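PDB 6JTJ: beta-hexosaminidase from Neisseria gonorrhoeae, which probably cleaves the terminal beta-1,4-linked N-acetylglucosamine from peptide-linked peptidoglycan fragments during cell-wall recycling, as a family 3 glycoside hydrolase. Local coordinates for residues Val39-Arg44 and Arg96-Ile101; Gly45-Asp50 and Asp66-Gly71; Gly117-Pro122 and Phe377-Ala382; Gly147-Thr152 and Met369-Ala374. One frame throughout, in Å; residues are numbered along the deposited sequence.

Contact 1 (Val39-Arg44 and Arg96-Ile101)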
loop_
_atom_site.group_PDB
_atom_site.type_symbol
_atom_site.label_atom_id
_atom_site.label_comp_id
_atom_site.label_asym_id
_atom_site.label_seq_id
_atom_site.Cartn_x
_atom_site.Cartn_y
_atom_site.Cartn_z
ATOM N N VAL C 39 18.224 -17.806 -33.976
ATOM C CA VAL C 39 18.056 -17.171 -32.628
ATOM C C VAL C 39 19.031 -15.996 -32.463
ATOM O O VAL C 39 20.204 -16.199 -32.131
ATOM C CB VAL C 39 18.281 -18.185 -31.476
ATOM C CG1 VAL C 39 18.068 -17.523 -30.118
ATOM C CG2 VAL C 39 17.368 -19.396 -31.621
ATOM N N PRO C 40 18.549 -14.760 -32.675
ATOM C CA PRO C 40 19.466 -13.609 -32.679
ATOM C C PRO C 40 20.260 -13.421 -31.373
ATOM O O PRO C 40 19.726 -13.630 -30.278
ATOM C CB PRO C 40 18.541 -12.407 -32.924
ATOM C CG PRO C 40 17.170 -12.879 -32.575
ATOM C CD PRO C 40 17.140 -14.356 -32.822
ATOM N N HIS C 41 21.529 -13.037 -31.508
ATOM C CA HIS C 41 22.343 -12.710 -30.355
ATOM C C HIS C 41 22.370 -11.194 -30.161
ATOM O O HIS C 41 22.993 -10.480 -30.938
ATOM C CB HIS C 41 23.759 -13.245 -30.489
ATOM C CG HIS C 41 24.567 -13.076 -29.241
ATOM N ND1 HIS C 41 25.206 -11.892 -28.924
ATOM C CD2 HIS C 41 24.803 -13.920 -28.209
ATOM C CE1 HIS C 41 25.817 -12.025 -27.760
ATOM N NE2 HIS C 41 25.589 -13.245 -27.307
ATOM N N ILE C 42 21.680 -10.723 -29.124
ATOM C CA ILE C 42 21.530 -9.296 -28.832
ATOM C C ILE C 42 21.824 -9.074 -27.345
ATOM O O ILE C 42 21.273 -9.776 -26.501
ATOM C CB ILE C 42 20.082 -8.832 -29.092
ATOM C CG1 ILE C 42 19.546 -9.420 -30.405
ATOM C CG2 ILE C 42 20.000 -7.311 -29.097
ATOM C CD1 ILE C 42 18.069 -9.161 -30.651
ATOM N N PRO C 43 22.697 -8.119 -27.016
ATOM C CA PRO C 43 22.881 -7.864 -25.594
ATOM C C PRO C 43 21.553 -7.499 -24.896
ATOM O O PRO C 43 20.628 -6.941 -25.530
ATOM C CB PRO C 43 23.853 -6.679 -25.565
ATOM C CG PRO C 43 24.528 -6.686 -26.896
ATOM C CD PRO C 43 23.544 -7.261 -27.857
ATOM N N ARG C 44 21.452 -7.839 -23.615
ATOM C CA ARG C 44 20.262 -7.489 -22.842
ATOM C C ARG C 44 20.225 -5.985 -22.678
ATOM O O ARG C 44 21.192 -5.387 -22.214
ATOM C CB ARG C 44 20.295 -8.156 -21.484
ATOM C CG ARG C 44 20.194 -9.659 -21.512
ATOM C CD ARG C 44 20.380 -10.214 -20.115
ATOM N NE ARG C 44 20.121 -11.646 -20.051
ATOM C CZ ARG C 44 20.951 -12.561 -19.573
ATOM N NH1 ARG C 44 22.144 -12.235 -19.059
ATOM N NH2 ARG C 44 20.572 -13.829 -19.594
ATOM N N ARG C 96 15.765 -14.825 -27.969
ATOM C CA ARG C 96 17.077 -14.211 -28.123
ATOM C C ARG C 96 18.044 -14.714 -27.089
ATOM O O ARG C 96 17.660 -15.410 -26.161
ATOM C CB ARG C 96 16.975 -12.681 -28.036
ATOM C CG ARG C 96 16.266 -12.181 -26.777
ATOM C CD ARG C 96 15.847 -10.716 -26.857
ATOM N NE ARG C 96 16.934 -9.804 -26.519
ATOM C CZ ARG C 96 16.819 -8.481 -26.495
ATOM N NH1 ARG C 96 15.652 -7.896 -26.796
ATOM N NH2 ARG C 96 17.877 -7.728 -26.186
ATOM N N THR C 97 19.309 -14.378 -27.298
ATOM C CA THR C 97 20.408 -14.741 -26.413
ATOM C C THR C 97 21.322 -13.530 -26.249
ATOM O O THR C 97 21.509 -12.788 -27.201
ATOM C CB THR C 97 21.249 -15.874 -27.031
ATOM O OG1 THR C 97 20.374 -16.929 -27.416
ATOM C CG2 THR C 97 22.285 -16.416 -26.039
ATOM N N PRO C 98 21.857 -13.295 -25.037
ATOM C CA PRO C 98 21.514 -13.942 -23.769
ATOM C C PRO C 98 20.008 -13.856 -23.494
ATOM O O PRO C 98 19.357 -12.871 -23.871
ATOM C CB PRO C 98 22.301 -13.136 -22.742
ATOM C CG PRO C 98 23.454 -12.583 -23.502
ATOM C CD PRO C 98 22.904 -12.274 -24.862
ATOM N N GLU C 99 19.470 -14.896 -22.879
ATOM C CA GLU C 99 18.041 -15.009 -22.704
ATOM C C GLU C 99 17.548 -13.892 -21.795
ATOM O O GLU C 99 18.218 -13.508 -20.832
ATOM C CB GLU C 99 17.684 -16.377 -22.144
ATOM C CG GLU C 99 18.104 -17.519 -23.072
ATOM C CD GLU C 99 17.796 -18.898 -22.521
ATOM O OE1 GLU C 99 17.792 -19.058 -21.292
ATOM O OE2 GLU C 99 17.581 -19.841 -23.316
ATOM N N LEU C 100 16.400 -13.328 -22.156
ATOM C CA LEU C 100 15.774 -12.292 -21.350
ATOM C C LEU C 100 15.614 -12.797 -19.914
ATOM O O LEU C 100 15.156 -13.908 -19.703
ATOM C CB LEU C 100 14.407 -11.907 -21.929
ATOM C CG LEU C 100 14.400 -11.168 -23.277
ATOM C CD1 LEU C 100 12.969 -10.983 -23.759
ATOM C CD2 LEU C 100 15.108 -9.825 -23.207
ATOM N N ILE C 101 16.020 -11.972 -18.950
ATOM C CA ILE C 101 15.870 -12.281 -17.531
ATOM C C ILE C 101 14.400 -12.115 -17.136
ATOM O O ILE C 101 13.755 -11.149 -17.511
ATOM C CB ILE C 101 16.759 -11.354 -16.668
ATOM C CG1 ILE C 101 18.236 -11.692 -16.878
ATOM C CG2 ILE C 101 16.399 -11.450 -15.194
ATOM C CD1 ILE C 101 18.678 -13.040 -16.359
HETATM O O HOH W 1 19.234 -10.328 -25.126
#
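The carbonyl oxygen E99 O is gripped by two nitrogens of R44, at 2.8 Å from R44 NE and 2.7 Å from R44 NH2. The oxygen lies almost exactly in the guanidinium plane, a side-on grip by NE and one NH. NH2 meets a lone pair of the carbonyl, whereas NE sits 37° out of the carbonyl plane. P98 CB rests over the centre of one guanidinium face, 3.5 Å from R44 CZ, and I101 CG1 covers the opposite face nearer the rim, which fixes the group's rotation. The R44 chain gets there by running extended from CG to NE.

Farther toward the N-terminus the backbones join in a single bridge between H41 and T97. T97 N donates to P40 O, and I42 N donates to T97 O at 2.8 Å. The same T97 O lies over the H41 ring face, where P98 CD makes a CH-pi contact, 4.2 Å from the ring centroid. R96 NH2 bonds P43 O weakly, at 122°, while R96 NH1 has a stronger partner in the carbonyl of L64. One water links I42 O, R96 NE and P98 O.

The segment 39-44 leads into strand 47-49. The loop segment 96-101 connects helix 82-94 to strand 101-108; W350 of helix 346-352 packs on both R44 and I101.

Contact 2 (Gly45-Asp50 and Asp66-Gly71)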
loop_
_atom_site.group_PDB
_atom_site.type_symbol
_atom_site.label_atom_id
_atom_site.label_comp_id
_atom_site.label_asym_id
_atom_site.label_seq_id
_atom_site.Cartn_x
_atom_site.Cartn_y
_atom_site.Cartn_z
ATOM N N GLY C 45 19.124 -5.373 -23.102
ATOM C CA GLY C 45 18.955 -3.929 -22.976
ATOM C C GLY C 45 18.624 -3.511 -21.561
ATOM O O GLY C 45 18.410 -4.355 -20.702
ATOM N N PRO C 46 18.545 -2.196 -21.315
ATOM C CA PRO C 46 18.313 -1.677 -19.958
ATOM C C PRO C 46 16.849 -1.456 -19.582
ATOM O O PRO C 46 16.572 -0.721 -18.649
ATOM C CB PRO C 46 19.049 -0.334 -19.990
ATOM C CG PRO C 46 18.858 0.137 -21.391
ATOM C CD PRO C 46 18.909 -1.113 -22.249
ATOM N N VAL C 47 15.920 -2.074 -20.289
ATOM C CA VAL C 47 14.506 -1.908 -19.979
ATOM C C VAL C 47 13.941 -3.248 -19.583
ATOM O O VAL C 47 14.177 -4.236 -20.271
ATOM C CB VAL C 47 13.728 -1.368 -21.193
ATOM C CG1 VAL C 47 12.236 -1.307 -20.909
ATOM C CG2 VAL C 47 14.240 0.006 -21.584
ATOM N N MET C 48 13.194 -3.282 -18.492
ATOM C CA MET C 48 12.453 -4.469 -18.108
ATOM C C MET C 48 10.986 -4.192 -18.380
ATOM O O MET C 48 10.402 -3.261 -17.847
ATOM C CB MET C 48 12.672 -4.808 -16.638
ATOM C CG MET C 48 11.915 -6.036 -16.161
ATOM S SD MET C 48 12.406 -6.625 -14.508
ATOM C CE MET C 48 13.561 -7.917 -14.930
ATOM N N ALA C 49 10.401 -4.979 -19.261
ATOM C CA ALA C 49 9.032 -4.737 -19.690
ATOM C C ALA C 49 8.164 -5.837 -19.118
ATOM O O ALA C 49 8.594 -6.539 -18.214
ATOM C CB ALA C 49 8.963 -4.682 -21.209
ATOM N N ASP C 50 6.947 -5.980 -19.625
ATOM C CA ASP C 50 6.072 -7.045 -19.171
ATOM C C ASP C 50 5.134 -7.452 -20.296
ATOM O O ASP C 50 5.291 -7.015 -21.421
ATOM C CB ASP C 50 5.313 -6.608 -17.917
ATOM C CG ASP C 50 4.329 -5.502 -18.179
ATOM O OD1 ASP C 50 4.177 -5.070 -19.351
ATOM O OD2 ASP C 50 3.723 -5.039 -17.186
ATOM N N ASP C 66 13.368 -6.097 -29.319
ATOM C CA ASP C 66 13.992 -4.787 -29.379
ATOM C C ASP C 66 15.240 -4.762 -28.498
ATOM O O ASP C 66 15.203 -5.233 -27.364
ATOM C CB ASP C 66 12.988 -3.726 -28.944
ATOM C CG ASP C 66 13.422 -2.318 -29.291
ATOM O OD1 ASP C 66 14.487 -1.866 -28.819
ATOM O OD2 ASP C 66 12.672 -1.641 -30.019
ATOM N N PRO C 67 16.363 -4.236 -29.021
ATOM C CA PRO C 67 17.596 -4.212 -28.213
ATOM C C PRO C 67 17.510 -3.390 -26.905
ATOM O O PRO C 67 18.366 -3.551 -26.041
ATOM C CB PRO C 67 18.645 -3.593 -29.167
ATOM C CG PRO C 67 17.869 -2.966 -30.276
ATOM C CD PRO C 67 16.587 -3.731 -30.387
ATOM N N ALA C 68 16.505 -2.523 -26.779
ATOM C CA ALA C 68 16.278 -1.769 -25.554
ATOM C C ALA C 68 15.850 -2.660 -24.374
ATOM O O ALA C 68 16.071 -2.315 -23.217
ATOM C CB ALA C 68 15.248 -0.674 -25.786
ATOM N N ILE C 69 15.282 -3.815 -24.682
ATOM C CA ILE C 69 14.744 -4.693 -23.667
ATOM C C ILE C 69 15.761 -5.737 -23.220
ATOM O O ILE C 69 16.471 -6.320 -24.050
ATOM C CB ILE C 69 13.443 -5.316 -24.174
ATOM C CG1 ILE C 69 12.435 -4.182 -24.349
ATOM C CG2 ILE C 69 12.938 -6.378 -23.204
ATOM C CD1 ILE C 69 11.060 -4.628 -24.764
ATOM N N GLY C 70 15.866 -5.917 -21.901
ATOM C CA GLY C 70 16.758 -6.927 -21.306
ATOM C C GLY C 70 16.094 -7.944 -20.406
ATOM O O GLY C 70 16.698 -8.962 -20.078
ATOM N N GLY C 71 14.845 -7.695 -20.011
ATOM C CA GLY C 71 14.126 -8.624 -19.142
ATOM C C GLY C 71 12.634 -8.355 -19.075
ATOM O O GLY C 71 12.136 -7.401 -19.651
#
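Between V47 and M48 the pairing slips by one residue: V47 is bridged in parallel with I69, but M48 with G71, which makes a beta bulge. The hydrogen bonds show the same slip. G70 N donates to V47 O at 2.9 Å, nearly straight, and two residues along A49 N donates to G71 O at 3.0 Å. V47 N adds a weak bond to A68 O. The short strands 47-49 and 69-71 are strongly splayed, at 65° between their directions.

Before the strand, G45 N donates to I69 O, but from well above the carbonyl plane, with a C=O...N angle of 99°. Here G45 CA lies 3.1 Å from P67 O and G70 CA lies against G45 O, so at these two glycines backbone meets backbone directly.

Side chains add modest apolar packing: V47 CB lies 4.4 Å from I69 CG1, and A49 CB touches I69 CD1 at 4.1 Å. Separately, the methyl V47 CG2 stands against a carbonyl, 3.4 Å from A68 O. On the face opposite V47 and I69, M48 CG, anti to the backbone N (chi1 180°), lies along the G71 carbonyl. The entry to the second strand is shaped by a type I turn from D66 to I69, and D66 OD1 accepts from A68 N in an Asx turn.

V322 of strand 321-323 pairs with the other edge of strand 47-49. Strands 47-49 and 69-74, paired in parallel with helix 58-64 between them in the chain, form a beta-alpha-beta unit, the repeating element of the TIM-barrel-like catalytic domain of family 3 glycoside hydrolases.

Contact 3 (Gly117-Pro122 and Phe377-Ala382)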
loop_
_atom_site.group_PDB
_atom_site.type_symbol
_atom_site.label_atom_id
_atom_site.label_comp_id
_atom_site.label_asym_id
_atom_site.label_seq_id
_atom_site.Cartn_x
_atom_site.Cartn_y
_atom_site.Cartn_z
ATOM N N GLY C 117 -0.823 -24.385 -7.378
ATOM C CA GLY C 117 0.288 -25.266 -7.706
ATOM C C GLY C 117 1.581 -24.906 -7.003
ATOM O O GLY C 117 2.578 -25.619 -7.142
ATOM N N PHE C 118 1.569 -23.822 -6.220
ATOM C CA PHE C 118 2.742 -23.390 -5.455
ATOM C C PHE C 118 2.463 -23.593 -3.986
ATOM O O PHE C 118 1.313 -23.536 -3.556
ATOM C CB PHE C 118 3.039 -21.890 -5.729
ATOM C CG PHE C 118 3.742 -21.639 -7.031
ATOM C CD1 PHE C 118 3.039 -21.599 -8.219
ATOM C CD2 PHE C 118 5.118 -21.430 -7.061
ATOM C CE1 PHE C 118 3.691 -21.390 -9.421
ATOM C CE2 PHE C 118 5.780 -21.204 -8.260
ATOM C CZ PHE C 118 5.070 -21.190 -9.442
ATOM N N THR C 119 3.504 -23.790 -3.196
ATOM C CA THR C 119 3.377 -23.710 -1.756
ATOM C C THR C 119 3.013 -22.271 -1.397
ATOM O O THR C 119 3.611 -21.339 -1.928
ATOM C CB THR C 119 4.693 -24.024 -1.062
ATOM O OG1 THR C 119 5.115 -25.306 -1.483
ATOM C CG2 THR C 119 4.556 -24.018 0.447
ATOM N N ARG C 120 2.021 -22.101 -0.513
ATOM C CA ARG C 120 1.659 -20.778 -0.023
ATOM C C ARG C 120 2.728 -20.301 0.940
ATOM O O ARG C 120 3.069 -20.989 1.885
ATOM C CB ARG C 120 0.290 -20.808 0.659
ATOM C CG ARG C 120 -0.305 -19.429 0.902
ATOM C CD ARG C 120 -0.822 -18.812 -0.387
ATOM N NE ARG C 120 -1.487 -17.535 -0.138
ATOM C CZ ARG C 120 -0.886 -16.353 -0.012
ATOM N NH1 ARG C 120 0.435 -16.240 -0.124
ATOM N NH2 ARG C 120 -1.620 -15.267 0.231
ATOM N N LEU C 121 3.271 -19.120 0.691
ATOM C CA LEU C 121 4.388 -18.601 1.473
ATOM C C LEU C 121 3.897 -17.710 2.608
ATOM O O LEU C 121 2.941 -16.956 2.429
ATOM C CB LEU C 121 5.325 -17.798 0.575
ATOM C CG LEU C 121 5.942 -18.561 -0.595
ATOM C CD1 LEU C 121 6.484 -17.585 -1.622
ATOM C CD2 LEU C 121 7.032 -19.504 -0.125
ATOM N N PRO C 122 4.560 -17.779 3.761
ATOM C CA PRO C 122 4.167 -16.940 4.857
ATOM C C PRO C 122 4.665 -15.537 4.646
ATOM O O PRO C 122 5.641 -15.344 3.912
ATOM C CB PRO C 122 4.917 -17.550 6.041
ATOM C CG PRO C 122 6.164 -18.106 5.421
ATOM C CD PRO C 122 5.672 -18.680 4.130
ATOM N N PHE C 377 6.731 -27.905 5.600
ATOM C CA PHE C 377 7.076 -27.005 6.706
ATOM C C PHE C 377 6.677 -25.547 6.394
ATOM O O PHE C 377 6.118 -24.835 7.237
ATOM C CB PHE C 377 8.572 -27.072 6.993
ATOM C CG PHE C 377 9.054 -26.016 7.977
ATOM C CD1 PHE C 377 8.838 -26.156 9.333
ATOM C CD2 PHE C 377 9.709 -24.875 7.531
ATOM C CE1 PHE C 377 9.286 -25.191 10.230
ATOM C CE2 PHE C 377 10.152 -23.895 8.423
ATOM C CZ PHE C 377 9.941 -24.055 9.779
ATOM N N VAL C 378 6.991 -25.097 5.182
ATOM C CA VAL C 378 6.723 -23.710 4.782
ATOM C C VAL C 378 5.204 -23.511 4.681
ATOM O O VAL C 378 4.675 -22.534 5.178
ATOM C CB VAL C 378 7.459 -23.368 3.466
ATOM C CG1 VAL C 378 6.997 -22.037 2.908
ATOM C CG2 VAL C 378 8.966 -23.340 3.704
ATOM N N ALA C 379 4.508 -24.462 4.067
ATOM C CA ALA C 379 3.046 -24.446 4.035
ATOM C C ALA C 379 2.461 -24.262 5.428
ATOM O O ALA C 379 1.452 -23.583 5.598
ATOM C CB ALA C 379 2.503 -25.725 3.399
ATOM N N GLY C 380 3.077 -24.899 6.416
ATOM C CA GLY C 380 2.595 -24.852 7.788
ATOM C C GLY C 380 2.760 -23.490 8.413
ATOM O O GLY C 380 1.933 -23.076 9.230
ATOM N N LEU C 381 3.835 -22.794 8.058
ATOM C CA LEU C 381 4.023 -21.433 8.535
ATOM C C LEU C 381 2.950 -20.522 7.958
ATOM O O LEU C 381 2.500 -19.613 8.623
ATOM C CB LEU C 381 5.396 -20.905 8.149
ATOM C CG LEU C 381 6.617 -21.588 8.767
ATOM C CD1 LEU C 381 7.875 -20.910 8.263
ATOM C CD2 LEU C 381 6.570 -21.557 10.288
ATOM N N ALA C 382 2.542 -20.775 6.722
ATOM C CA ALA C 382 1.508 -19.970 6.072
ATOM C C ALA C 382 0.068 -20.234 6.563
ATOM O O ALA C 382 -0.821 -19.455 6.256
ATOM C CB ALA C 382 1.583 -20.137 4.555
#
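Apolar contacts carry this meeting of the loop 117-122 with the last turns of helix 369-382, and V378 and P122 are central to them. V378 CG1 lies 3.8 Å from P122 CD, the two side chains crossing at about a right angle. The same methyl group touches L121 CD2 at 4.0 Å; there the leucine and valine run side by side and point the same way. With its CG1 anti to the backbone N (chi1 170°), V378 presents one methyl to both residues. Farther along the helix, the pyrrolidine ring of P122 sits against L381, with P122 CG 4.0 Å from L381 CB. A382 CB lies alongside R120 CB and CG, at 4.2 Å from each.

A second group of contacts sets methyls against backbone. T119 CG2 lies over the helix backbone, 3.6 Å from A379 N. A382 CB faces the loop carbonyl, 3.2 Å from R120 O.

No hydrogen bond crosses between the two segments; their polar side-chain ends are engaged elsewhere. T119 OG1 bonds E153 of helix 136-155, while the R120 guanidinium turns off from the helix, through a bend at chi2 (74°), to reach the G109 carbonyl and Q112. R120 also packs on G172 of the second subunit.

V149 of helix 136-155 touches both T119 and V378. The C-terminal helix here packs on a loop of the family 3 catalytic domain, the one joining strand 111-112 to helix 124-134, with the L121 side chain about 9 Å from that of R113, a predicted substrate-binding residue.

Contact 4 (Gly147-Thr152 and Met369-Ala374)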
loop_
_atom_site.group_PDB
_atom_site.type_symbol
_atom_site.label_atom_id
_atom_site.label_comp_id
_atom_site.label_asym_id
_atom_site.label_seq_id
_atom_site.Cartn_x
_atom_site.Cartn_y
_atom_site.Cartn_z
ATOM N N GLY C 147 13.143 -19.516 1.855
ATOM C CA GLY C 147 13.901 -19.094 0.659
ATOM C C GLY C 147 14.089 -20.205 -0.350
ATOM O O GLY C 147 13.891 -20.027 -1.550
ATOM N N ARG C 148 14.432 -21.379 0.158
ATOM C CA ARG C 148 14.622 -22.543 -0.696
ATOM C C ARG C 148 13.359 -22.937 -1.449
ATOM O O ARG C 148 13.385 -23.189 -2.655
ATOM C CB ARG C 148 15.125 -23.719 0.148
ATOM C CG ARG C 148 15.548 -24.920 -0.694
ATOM C CD ARG C 148 15.886 -26.149 0.130
ATOM N NE ARG C 148 16.090 -27.299 -0.774
ATOM C CZ ARG C 148 16.076 -28.582 -0.414
ATOM N NH1 ARG C 148 15.862 -28.915 0.858
ATOM N NH2 ARG C 148 16.264 -29.538 -1.335
ATOM N N VAL C 149 12.248 -23.024 -0.730
ATOM C CA VAL C 149 10.993 -23.406 -1.360
ATOM C C VAL C 149 10.560 -22.357 -2.354
ATOM O O VAL C 149 10.186 -22.662 -3.484
ATOM C CB VAL C 149 9.906 -23.613 -0.294
ATOM C CG1 VAL C 149 8.533 -23.778 -0.926
ATOM C CG2 VAL C 149 10.246 -24.837 0.551
ATOM N N LEU C 150 10.597 -21.104 -1.918
ATOM C CA LEU C 150 10.189 -19.987 -2.755
ATOM C C LEU C 150 10.912 -20.036 -4.099
ATOM O O LEU C 150 10.291 -20.022 -5.160
ATOM C CB LEU C 150 10.512 -18.690 -1.999
ATOM C CG LEU C 150 10.129 -17.326 -2.552
ATOM C CD1 LEU C 150 10.234 -16.335 -1.403
ATOM C CD2 LEU C 150 11.023 -16.887 -3.706
ATOM N N ALA C 151 12.233 -20.082 -4.026
ATOM C CA ALA C 151 13.070 -20.006 -5.215
ATOM C C ALA C 151 12.952 -21.263 -6.080
ATOM O O ALA C 151 12.792 -21.161 -7.297
ATOM C CB ALA C 151 14.530 -19.767 -4.820
ATOM N N THR C 152 13.002 -22.435 -5.456
ATOM C CA THR C 152 13.011 -23.687 -6.213
ATOM C C THR C 152 11.747 -23.844 -7.056
ATOM O O THR C 152 11.820 -24.197 -8.223
ATOM C CB THR C 152 13.195 -24.912 -5.305
ATOM O OG1 THR C 152 14.391 -24.775 -4.526
ATOM C CG2 THR C 152 13.303 -26.181 -6.152
ATOM N N MET C 369 12.441 -36.256 -1.174
ATOM C CA MET C 369 11.733 -36.170 0.087
ATOM C C MET C 369 12.143 -34.940 0.882
ATOM O O MET C 369 11.325 -34.365 1.584
ATOM C CB MET C 369 12.026 -37.405 0.943
ATOM C CG MET C 369 11.279 -37.459 2.284
ATOM S SD MET C 369 9.464 -37.447 2.097
ATOM C CE MET C 369 8.961 -36.904 3.735
ATOM N N GLY C 370 13.432 -34.610 0.835
ATOM C CA GLY C 370 13.967 -33.444 1.549
ATOM C C GLY C 370 13.270 -32.158 1.156
ATOM O O GLY C 370 12.855 -31.365 2.015
ATOM N N PHE C 371 13.121 -31.966 -0.150
ATOM C CA PHE C 371 12.446 -30.793 -0.635
ATOM C C PHE C 371 10.945 -30.813 -0.342
ATOM O O PHE C 371 10.384 -29.795 0.072
ATOM C CB PHE C 371 12.634 -30.622 -2.125
ATOM C CG PHE C 371 12.027 -29.369 -2.613
ATOM C CD1 PHE C 371 12.646 -28.127 -2.351
ATOM C CD2 PHE C 371 10.803 -29.399 -3.240
ATOM C CE1 PHE C 371 12.073 -26.956 -2.775
ATOM C CE2 PHE C 371 10.235 -28.239 -3.651
ATOM C CZ PHE C 371 10.861 -27.019 -3.430
ATOM N N GLN C 372 10.309 -31.974 -0.514
ATOM C CA GLN C 372 8.888 -32.120 -0.181
ATOM C C GLN C 372 8.607 -31.828 1.295
ATOM O O GLN C 372 7.580 -31.242 1.630
ATOM C CB GLN C 372 8.352 -33.494 -0.572
ATOM C CG GLN C 372 8.144 -33.632 -2.062
ATOM C CD GLN C 372 7.710 -35.045 -2.486
ATOM O OE1 GLN C 372 6.527 -35.347 -2.617
ATOM N NE2 GLN C 372 8.683 -35.911 -2.679
ATOM N N ALA C 373 9.536 -32.196 2.168
ATOM C CA ALA C 373 9.404 -31.865 3.591
ATOM C C ALA C 373 9.514 -30.364 3.823
ATOM O O ALA C 373 8.799 -29.789 4.666
ATOM C CB ALA C 373 10.459 -32.596 4.394
ATOM N N ALA C 374 10.453 -29.723 3.117
ATOM C CA ALA C 374 10.592 -28.268 3.217
ATOM C C ALA C 374 9.283 -27.607 2.818
ATOM O O ALA C 374 8.814 -26.694 3.507
ATOM C CB ALA C 374 11.754 -27.782 2.345
#
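Aromatic packing dominates, because the F371 ring projects from helix 369-382 into the groove between R148 and T152 on helix 136-155. T152 meets the ring obliquely, with T152 CB 3.4 Å from F371 CE1 and its OG1 and CG2 close to the same carbon. V149 CA also approaches CE1, at 4.0 Å. With CG anti to the backbone N (chi1 -176°), the phenylalanine spans the 10.0 Å between the axes of segments 147-152 and 369-374, whose directions differ by 106°.

The contact of R148 with F371 places a guanidinium face against the ring's margin. F371 CD1 lies over that face toward its rim, 3.9 Å from R148 NE, and the two planes are 72° apart. From the ring's standpoint R148 NE is at the edge, so this is not a cation-pi stack on the aromatic face. F371 CB covers the guanidinium too, 3.9 Å from R148 NH2.

Aliphatic packing continues where the helices are nearest: V149 CG2 touches A374 CB at 3.8 Å.

Hydrogen bonding stays within each helix. On helix 136-155, T152 OG1 donates to R148 O at 2.7 Å, and T152 N donates to the same oxygen from the opposite face of its plane. That intrahelical bond satisfies the hydroxyl and directs it back to its own helix, even though OG1 borders the phenyl ring.

M366 of helix 359-367 packs against both F371 and T152. With no hydrogen bond spanning the two segments, their association rests on close nonpolar fit, and the arginine contributes through the flat surface of its guanidinium.

The four contacts form two touching pairs. Contacts 1 and 2 have centres 10 Å apart: R96 NH1 probably bonds D66 O at 2.8 Å, and I101 N probably bonds G70 O at 3.3 Å, joining segment 96-101 to the turn and strand of 66-71. Contacts 3 and 4, also with centres 10 Å apart, share helix 369-382, and V378 CG2 meets V149 CG2 at 3.7 Å. Contacts 2 and 3 lie on opposite sides of the chain's centre, their centres 32 Å apart. Contact 2 comes closest to the sugar: the M48 side chain is about 8 Å from a bound N-acetylglucosamine, compared with about 13 Å for I101 and L121. Contact 4 lies away from the annotated sites.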